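Local coordinates for protein L-lysine 6-monooxygenase (Pseudomonas syringae pv. tomato, PDB 5CQF) that probably hydroxylates the side-chain amine of L-lysine with FAD and NADPH as a step in siderophore biosynthesis, at residues A[224-230]-A[305-309]; A[241-246]-A[290-294]; A[356-361]-A[373-377]. All coordinates share one frame; numbering follows the deposited sequence.

Interaction 1: A[224-230]-A[305-309]; sequences VSRDPAI and RTRLH
R307 starts out with CG beside its backbone N and anti to the carbonyl carbon (chi1 -68°), and a bend at chi3 (-61°) then turns its guanidinium between the last part of helix 214-226, where V224 offers its carbonyl, and the turn after it, where I230 does. NH1 of R307 donates to O of V224 at 3.0 Å along an almost straight line (N-H...O 178°), with the acceptor in the guanidinium plane. NH2 of R307 meets O of I230 at 2.7 Å, again close to that plane and on a carbonyl lone pair. Two acceptors at the edge fix the rotation of the group, while O of P228 sits over one face, 3.1 Å above the plane. The V224 side chain crosses that of R307 at a slant, CB 3.8 Å from NH1 of R307. D227 to I230 form a type I turn, steadied by an Asx turn in which N of A229 donates to OD1 of D227. D300 pairs with NE of R307 and NH1 of R305, and would probably stabilise the buried charge of R307. The contact joins the end of helix 214-226 to the start of strand 308-311, with V224 packed on L296 of helix 287-302 and on V232 of strand 231-235.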
loop_
_atom_site.group_PDB
_atom_site.type_symbol
_atom_site.label_atom_id
_atom_site.label_comp_id
_atom_site.label_asym_id
_atom_site.label_seq_id
_atom_site.Cartn_x
_atom_site.Cartn_y
_atom_site.Cartn_z
ATOM N N VAL A 224 -2.614 20.780 -15.399
ATOM C CA VAL A 224 -1.271 20.334 -15.763
ATOM C C VAL A 224 -1.326 18.999 -16.517
ATOM O O VAL A 224 -0.372 18.645 -17.179
ATOM C CB VAL A 224 -0.303 20.193 -14.566
ATOM C CG1 VAL A 224 -0.087 21.521 -13.870
ATOM C CG2 VAL A 224 -0.786 19.136 -13.581
ATOM N N SER A 225 -2.428 18.265 -16.431
ATOM C CA SER A 225 -2.580 17.043 -17.226
ATOM C C SER A 225 -2.915 17.302 -18.681
ATOM O O SER A 225 -2.585 16.508 -19.521
ATOM C CB SER A 225 -3.676 16.131 -16.663
ATOM O OG SER A 225 -3.262 15.585 -15.447
ATOM N N ARG A 226 -3.612 18.373 -18.978
ATOM C CA ARG A 226 -4.185 18.509 -20.303
ATOM C C ARG A 226 -3.196 19.030 -21.314
ATOM O O ARG A 226 -3.424 18.887 -22.489
ATOM C CB ARG A 226 -5.375 19.451 -20.267
ATOM C CG ARG A 226 -6.603 18.843 -19.640
ATOM C CD ARG A 226 -7.581 18.313 -20.669
ATOM N NE ARG A 226 -8.935 18.692 -20.269
ATOM C CZ ARG A 226 -9.732 19.517 -20.943
ATOM N NH1 ARG A 226 -10.939 19.773 -20.459
ATOM N NH2 ARG A 226 -9.352 20.074 -22.098
ATOM N N ASP A 227 -2.117 19.654 -20.862
ATOM C CA ASP A 227 -1.270 20.421 -21.760
ATOM C C ASP A 227 0.068 20.639 -21.081
ATOM O O ASP A 227 0.125 21.219 -20.008
ATOM C CB ASP A 227 -1.948 21.760 -22.050
ATOM C CG ASP A 227 -1.158 22.640 -23.006
ATOM O OD1 ASP A 227 0.082 22.474 -23.094
ATOM O OD2 ASP A 227 -1.786 23.519 -23.658
ATOM N N PRO A 228 1.156 20.201 -21.713
ATOM C CA PRO A 228 2.444 20.221 -21.010
ATOM C C PRO A 228 3.106 21.596 -20.841
ATOM O O PRO A 228 4.132 21.731 -20.161
ATOM C CB PRO A 228 3.339 19.305 -21.881
ATOM C CG PRO A 228 2.430 18.690 -22.894
ATOM C CD PRO A 228 1.295 19.648 -23.073
ATOM N N ALA A 229 2.555 22.616 -21.466
ATOM C CA ALA A 229 3.144 23.939 -21.338
ATOM C C ALA A 229 2.399 24.827 -20.340
ATOM O O ALA A 229 2.893 25.912 -19.996
ATOM C CB ALA A 229 3.192 24.599 -22.699
ATOM N N ILE A 230 1.212 24.388 -19.896
ATOM C CA ILE A 230 0.426 25.129 -18.900
ATOM C C ILE A 230 1.210 25.322 -17.604
ATOM O O ILE A 230 1.869 24.392 -17.105
ATOM C CB ILE A 230 -0.888 24.415 -18.593
ATOM C CG1 ILE A 230 -1.909 24.733 -19.656
ATOM C CG2 ILE A 230 -1.472 24.845 -17.256
ATOM C CD1 ILE A 230 -3.260 24.096 -19.392
ATOM N N ARG A 305 10.924 20.955 -16.485
ATOM C CA ARG A 305 9.709 21.739 -16.330
ATOM C C ARG A 305 9.306 21.809 -14.872
ATOM O O ARG A 305 8.981 20.797 -14.283
ATOM C CB ARG A 305 8.579 21.124 -17.150
ATOM C CG ARG A 305 8.732 21.384 -18.635
ATOM C CD ARG A 305 7.757 20.580 -19.471
ATOM N NE ARG A 305 8.041 19.151 -19.352
ATOM C CZ ARG A 305 7.164 18.219 -18.978
ATOM N NH1 ARG A 305 5.897 18.537 -18.706
ATOM N NH2 ARG A 305 7.554 16.949 -18.900
ATOM N N THR A 306 9.347 22.992 -14.283
ATOM C CA THR A 306 8.730 23.214 -12.971
ATOM C C THR A 306 7.516 24.115 -13.203
ATOM O O THR A 306 7.665 25.300 -13.446
ATOM C CB THR A 306 9.734 23.828 -11.971
ATOM O OG1 THR A 306 10.404 24.950 -12.576
ATOM C CG2 THR A 306 10.799 22.765 -11.533
ATOM N N ARG A 307 6.316 23.529 -13.174
ATOM C CA ARG A 307 5.116 24.170 -13.737
ATOM C C ARG A 307 3.989 24.462 -12.746
ATOM O O ARG A 307 2.947 24.990 -13.144
ATOM C CB ARG A 307 4.529 23.279 -14.820
ATOM C CG ARG A 307 5.393 23.166 -16.039
ATOM C CD ARG A 307 4.639 22.545 -17.198
ATOM N NE ARG A 307 4.124 21.173 -17.005
ATOM C CZ ARG A 307 2.841 20.809 -17.075
ATOM N NH1 ARG A 307 2.520 19.528 -16.971
ATOM N NH2 ARG A 307 1.870 21.704 -17.257
ATOM N N LEU A 308 4.189 24.080 -11.488
ATOM C CA LEU A 308 3.291 24.407 -10.414
ATOM C C LEU A 308 4.030 25.318 -9.447
ATOM O O LEU A 308 5.075 24.944 -8.939
ATOM C CB LEU A 308 2.870 23.136 -9.689
ATOM C CG LEU A 308 2.003 23.379 -8.449
ATOM C CD1 LEU A 308 0.674 24.011 -8.845
ATOM C CD2 LEU A 308 1.771 22.091 -7.669
ATOM N N HIS A 309 3.489 26.512 -9.197
ATOM C CA HIS A 309 4.088 27.470 -8.268
ATOM C C HIS A 309 3.147 27.658 -7.085
ATOM O O HIS A 309 1.956 27.969 -7.269
ATOM C CB HIS A 309 4.302 28.792 -8.970
ATOM C CG HIS A 309 5.073 28.667 -10.248
ATOM N ND1 HIS A 309 6.450 28.729 -10.298
ATOM C CD2 HIS A 309 4.661 28.450 -11.517
ATOM C CE1 HIS A 309 6.851 28.570 -11.542
ATOM N NE2 HIS A 309 5.784 28.402 -12.301
#

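Interaction 2: A[241-246]-A[290-294]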
loop_
_atom_site.group_PDB
_atom_site.type_symbol
_atom_site.label_atom_id
_atom_site.label_comp_id
_atom_site.label_asym_id
_atom_site.label_seq_id
_atom_site.Cartn_x
_atom_site.Cartn_y
_atom_site.Cartn_z
ATOM N N PHE A 241 -0.939 22.514 -0.351
ATOM C CA PHE A 241 -1.462 21.175 -0.452
ATOM C C PHE A 241 -0.665 20.159 0.366
ATOM O O PHE A 241 -1.246 19.201 0.859
ATOM C CB PHE A 241 -1.463 20.734 -1.921
ATOM C CG PHE A 241 -2.470 21.438 -2.786
ATOM C CD1 PHE A 241 -3.792 21.449 -2.458
ATOM C CD2 PHE A 241 -2.083 22.019 -3.972
ATOM C CE1 PHE A 241 -4.725 22.041 -3.277
ATOM C CE2 PHE A 241 -3.011 22.606 -4.809
ATOM C CZ PHE A 241 -4.342 22.619 -4.456
ATOM N N LYS A 242 0.641 20.362 0.538
ATOM C CA LYS A 242 1.487 19.352 1.232
ATOM C C LYS A 242 1.190 19.219 2.722
ATOM O O LYS A 242 1.585 18.233 3.373
ATOM C CB LYS A 242 2.977 19.651 1.048
ATOM C CG LYS A 242 3.481 19.318 -0.344
ATOM C CD LYS A 242 4.750 20.097 -0.680
ATOM C CE LYS A 242 5.404 19.566 -1.954
ATOM N NZ LYS A 242 5.784 20.658 -2.900
ATOM N N LEU A 243 0.516 20.227 3.264
ATOM C CA LEU A 243 0.118 20.196 4.655
ATOM C C LEU A 243 -1.409 20.077 4.863
ATOM O O LEU A 243 -1.856 20.159 5.998
ATOM C CB LEU A 243 0.730 21.396 5.411
ATOM C CG LEU A 243 2.238 21.262 5.704
ATOM C CD1 LEU A 243 2.863 22.594 6.125
ATOM C CD2 LEU A 243 2.519 20.205 6.764
ATOM N N THR A 244 -2.197 19.821 3.812
ATOM C CA THR A 244 -3.617 19.504 4.027
ATOM C C THR A 244 -3.822 18.164 4.737
ATOM O O THR A 244 -2.958 17.273 4.720
ATOM C CB THR A 244 -4.462 19.414 2.734
ATOM O OG1 THR A 244 -4.115 18.224 1.991
ATOM C CG2 THR A 244 -4.348 20.719 1.895
ATOM N N GLN A 245 -5.000 18.022 5.346
ATOM C CA GLN A 245 -5.356 16.770 5.959
ATOM C C GLN A 245 -5.564 15.734 4.843
ATOM O O GLN A 245 -6.017 16.063 3.743
ATOM C CB GLN A 245 -6.561 16.937 6.906
ATOM C CG GLN A 245 -6.232 17.721 8.212
ATOM C CD GLN A 245 -5.789 16.890 9.461
ATOM O OE1 GLN A 245 -5.302 17.462 10.447
ATOM N NE2 GLN A 245 -5.988 15.573 9.445
ATOM N N LEU A 246 -5.163 14.502 5.114
ATOM C CA LEU A 246 -5.388 13.404 4.205
ATOM C C LEU A 246 -6.762 12.787 4.491
ATOM O O LEU A 246 -7.008 12.251 5.573
ATOM C CB LEU A 246 -4.262 12.366 4.310
ATOM C CG LEU A 246 -2.887 12.929 3.893
ATOM C CD1 LEU A 246 -1.748 12.105 4.480
ATOM C CD2 LEU A 246 -2.731 13.024 2.379
ATOM N N ARG A 290 -3.801 13.781 -3.871
ATOM C CA ARG A 290 -2.527 14.403 -3.519
ATOM C C ARG A 290 -1.381 13.679 -4.196
ATOM O O ARG A 290 -0.494 14.299 -4.756
ATOM C CB ARG A 290 -2.284 14.365 -2.003
ATOM C CG ARG A 290 -2.879 15.525 -1.225
ATOM C CD ARG A 290 -2.355 16.894 -1.689
ATOM N NE ARG A 290 -0.880 17.039 -1.641
ATOM C CZ ARG A 290 -0.081 17.351 -2.677
ATOM N NH1 ARG A 290 -0.566 17.546 -3.908
ATOM N NH2 ARG A 290 1.228 17.466 -2.474
ATOM N N GLN A 291 -1.409 12.355 -4.111
ATOM C CA GLN A 291 -0.375 11.540 -4.711
ATOM C C GLN A 291 -0.317 11.751 -6.217
ATOM O O GLN A 291 0.755 11.859 -6.778
ATOM C CB GLN A 291 -0.582 10.061 -4.333
ATOM C CG GLN A 291 0.263 9.022 -5.075
ATOM C CD GLN A 291 1.769 9.240 -4.953
ATOM O OE1 GLN A 291 2.245 9.858 -3.992
ATOM N NE2 GLN A 291 2.533 8.733 -5.944
ATOM N N LYS A 292 -1.454 11.830 -6.886
ATOM C CA LYS A 292 -1.440 11.974 -8.358
ATOM C C LYS A 292 -0.788 13.295 -8.739
ATOM O O LYS A 292 0.047 13.367 -9.670
ATOM C CB LYS A 292 -2.855 11.869 -8.953
ATOM C CG LYS A 292 -3.228 10.459 -9.387
ATOM C CD LYS A 292 -4.704 10.138 -9.182
ATOM C CE LYS A 292 -5.593 10.732 -10.253
ATOM N NZ LYS A 292 -6.983 11.007 -9.752
ATOM N N LEU A 293 -1.167 14.341 -8.011
ATOM C CA LEU A 293 -0.666 15.678 -8.310
ATOM C C LEU A 293 0.804 15.756 -7.999
ATOM O O LEU A 293 1.576 16.163 -8.837
ATOM C CB LEU A 293 -1.455 16.757 -7.570
ATOM C CG LEU A 293 -0.923 18.179 -7.756
ATOM C CD1 LEU A 293 -0.897 18.597 -9.216
ATOM C CD2 LEU A 293 -1.800 19.108 -6.968
ATOM N N PHE A 294 1.216 15.303 -6.828
ATOM C CA PHE A 294 2.652 15.347 -6.469
ATOM C C PHE A 294 3.538 14.492 -7.416
ATOM O O PHE A 294 4.613 14.919 -7.862
ATOM C CB PHE A 294 2.805 14.921 -4.999
ATOM C CG PHE A 294 4.204 14.995 -4.491
ATOM C CD1 PHE A 294 4.717 16.191 -3.955
ATOM C CD2 PHE A 294 5.030 13.881 -4.544
ATOM C CE1 PHE A 294 6.037 16.252 -3.497
ATOM C CE2 PHE A 294 6.355 13.946 -4.100
ATOM C CZ PHE A 294 6.854 15.127 -3.573
#
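A 3-10 turn and the short strand after it, 241-246, lie against helix 287-302 in the part of the protein built on the parallel sheet that includes strands 206-210, 231-235 and 308-311, and R290 of that helix bridges the gap to F241. The guanidinium of R290 lies against the start of the turn: CB of F241 stands over one face, 3.6 Å above its plane and offset toward the rim, with CZ of R290 3.7 Å from that CB. The bend at chi2 (-59°) brings CD near O of F241, and the one at chi3 (-56°) turns NE and the guanidinium onto CB of F241. NE of R290 is 3.3 Å from O of F241, but the angle is poor and no hydrogen bond forms; that carbonyl instead accepts from both N and OG1 of T244, each at 3.2 Å, closing the turn on itself. These bonds give 241-244 a compact shape, after which 245-246 pairs in parallel with strand 284-285 through Q245 and I285. The F241 ring points away from R290 toward helix 214-226, touching A216 and S217 beside a glycine-rich turn of Rossmann type, consistent with a nucleotide-binding fold; H236 meets it edge-to-face. On its flank CD2 of F241 reaches CD2 of L293 at 4.2 Å, the two side chains crossing at about a right angle. K242 crosses both R290 and F294 at about a right angle: its CG lies 3.6 Å from NH2 of R290, and its CE comes to the edge of the F294 ring, 3.7 Å from CE1 and near the ring plane. The turn also belongs to a subunit interface, where R252 of the second subunit donates to O of T244 and L246 packs on L246 of the second subunit, while L105 of a third subunit packs on F294.

Interaction 3: A[356-361]-A[373-377]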
loop_
_atom_site.group_PDB
_atom_site.type_symbol
_atom_site.label_atom_id
_atom_site.label_comp_id
_atom_site.label_asym_id
_atom_site.label_seq_id
_atom_site.Cartn_x
_atom_site.Cartn_y
_atom_site.Cartn_z
ATOM N N LEU A 356 -27.934 31.245 5.631
ATOM C CA LEU A 356 -28.553 31.333 6.955
ATOM C C LEU A 356 -29.992 30.871 6.785
ATOM O O LEU A 356 -30.481 30.074 7.571
ATOM C CB LEU A 356 -28.473 32.763 7.535
ATOM C CG LEU A 356 -27.040 33.271 7.728
ATOM C CD1 LEU A 356 -27.028 34.670 8.324
ATOM C CD2 LEU A 356 -26.191 32.317 8.576
ATOM N N ILE A 357 -30.638 31.399 5.746
ATOM C CA ILE A 357 -31.961 30.996 5.325
ATOM C C ILE A 357 -31.900 30.759 3.828
ATOM O O ILE A 357 -31.637 31.688 3.075
ATOM C CB ILE A 357 -32.992 32.107 5.569
ATOM C CG1 ILE A 357 -33.145 32.349 7.066
ATOM C CG2 ILE A 357 -34.341 31.713 4.960
ATOM C CD1 ILE A 357 -34.043 33.519 7.423
ATOM N N PRO A 358 -32.149 29.528 3.378
ATOM C CA PRO A 358 -31.991 29.329 1.950
ATOM C C PRO A 358 -32.933 30.234 1.186
ATOM O O PRO A 358 -34.019 30.515 1.672
ATOM C CB PRO A 358 -32.353 27.853 1.744
ATOM C CG PRO A 358 -32.244 27.216 3.087
ATOM C CD PRO A 358 -32.459 28.290 4.103
ATOM N N PRO A 359 -32.516 30.707 0.005
ATOM C CA PRO A 359 -33.358 31.627 -0.773
ATOM C C PRO A 359 -34.755 31.086 -1.016
ATOM O O PRO A 359 -35.703 31.855 -0.966
ATOM C CB PRO A 359 -32.622 31.758 -2.109
ATOM C CG PRO A 359 -31.199 31.455 -1.781
ATOM C CD PRO A 359 -31.216 30.465 -0.643
ATOM N N LEU A 360 -34.880 29.781 -1.287
ATOM C CA LEU A 360 -36.199 29.181 -1.556
ATOM C C LEU A 360 -37.177 29.278 -0.380
ATOM O O LEU A 360 -38.371 29.154 -0.572
ATOM C CB LEU A 360 -36.073 27.713 -2.005
ATOM C CG LEU A 360 -35.562 27.463 -3.430
ATOM C CD1 LEU A 360 -35.518 25.971 -3.733
ATOM C CD2 LEU A 360 -36.418 28.184 -4.461
ATOM N N LEU A 361 -36.678 29.494 0.828
ATOM C CA LEU A 361 -37.542 29.664 1.983
ATOM C C LEU A 361 -37.810 31.134 2.342
ATOM O O LEU A 361 -38.380 31.411 3.395
ATOM C CB LEU A 361 -36.931 28.921 3.173
ATOM C CG LEU A 361 -36.877 27.417 2.960
ATOM C CD1 LEU A 361 -36.208 26.740 4.132
ATOM C CD2 LEU A 361 -38.265 26.851 2.776
ATOM N N ASP A 373 -28.090 33.409 14.670
ATOM C CA ASP A 373 -27.652 34.304 13.604
ATOM C C ASP A 373 -28.820 34.766 12.709
ATOM O O ASP A 373 -28.604 35.309 11.624
ATOM C CB ASP A 373 -26.540 33.634 12.785
ATOM C CG ASP A 373 -26.965 32.295 12.226
ATOM O OD1 ASP A 373 -28.200 32.026 12.206
ATOM O OD2 ASP A 373 -26.065 31.505 11.852
ATOM N N GLY A 374 -30.048 34.555 13.166
ATOM C CA GLY A 374 -31.234 34.855 12.362
ATOM C C GLY A 374 -31.602 33.743 11.396
ATOM O O GLY A 374 -32.748 33.673 10.946
ATOM N N GLY A 375 -30.653 32.860 11.084
ATOM C CA GLY A 375 -30.907 31.763 10.157
ATOM C C GLY A 375 -31.786 30.637 10.693
ATOM O O GLY A 375 -32.384 30.731 11.762
ATOM N N LEU A 376 -31.826 29.546 9.936
ATOM C CA LEU A 376 -32.666 28.408 10.251
ATOM C C LEU A 376 -32.205 27.745 11.520
ATOM O O LEU A 376 -31.017 27.654 11.766
ATOM C CB LEU A 376 -32.644 27.382 9.112
ATOM C CG LEU A 376 -33.842 27.288 8.156
ATOM C CD1 LEU A 376 -34.529 28.619 7.917
ATOM C CD2 LEU A 376 -33.403 26.657 6.830
ATOM N N LEU A 377 -33.168 27.278 12.307
ATOM C CA LEU A 377 -32.907 26.538 13.527
ATOM C C LEU A 377 -33.227 25.067 13.270
ATOM O O LEU A 377 -34.377 24.677 13.121
ATOM C CB LEU A 377 -33.761 27.093 14.663
ATOM C CG LEU A 377 -33.547 26.506 16.061
ATOM C CD1 LEU A 377 -32.076 26.463 16.465
ATOM C CD2 LEU A 377 -34.352 27.355 17.047
#
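L376 enters the contact from its backbone, and its side chain can be followed outward from there. CB lies 3.8 Å from O of L356, the same oxygen that accepts from N of L376. Beyond CG the chain forks: CD1 turns to I357, reaching CG1 at 4.1 Å, with the two side chains crossing at about a right angle. CD2 goes the other way, to P358 and L361. It meets CD of P358 tip to tip at 3.3 Å, tighter than usual van der Waals contact, and CD1 of L361 at 3.9 Å. Both leucine torsions lie well off the staggered values (chi1 -103°, chi2 33°); with the short pair, this may partly reflect how the leucine was modelled, so the tightness is doubtful.

The backbone bond from N of L376 to O of L356 is 2.8 Å long, with an N-H...O angle of 158°. Next to it CA of G375 lies 3.1 Å from O of L356. The approach to G375 is prepared by an Asx turn, N of G375 donating to OD1 of D373; the same carboxylate oxygen also pairs with R402. CD2 of L356 lies 3.4 Å from OD2 of D373. A single hydrogen bond across the segments joins the two irregular pieces, while the aliphatic groups of L356, I357, P358, L361 and L376 supply much of the rest through dispersion and exclusion of water.

How the interactions relate
Following the chain from the N terminus, helix 214-226 runs into 224-230, which opens interaction 1; strand 231-235 and then 241-246 follow, opening interaction 2. That inner loop is closed when helix 287-302 supplies 290-294, and the outer one when 305-309 leads into strand 308-311, so interaction 2 nests within interaction 1. Their centres are about 17 Å apart; interaction 1 joins the end of helix 214-226 to outermost strand 308-311, and interaction 2 joins 241-246 to helix 287-302. Interaction 3 comes later in series, closing a short loop between strands 345-348 and 393-396. It lies on the opposite side of the chain's centre, about 43 Å from interaction 1 between centres, beside strand 163-166 of the other parallel sheet.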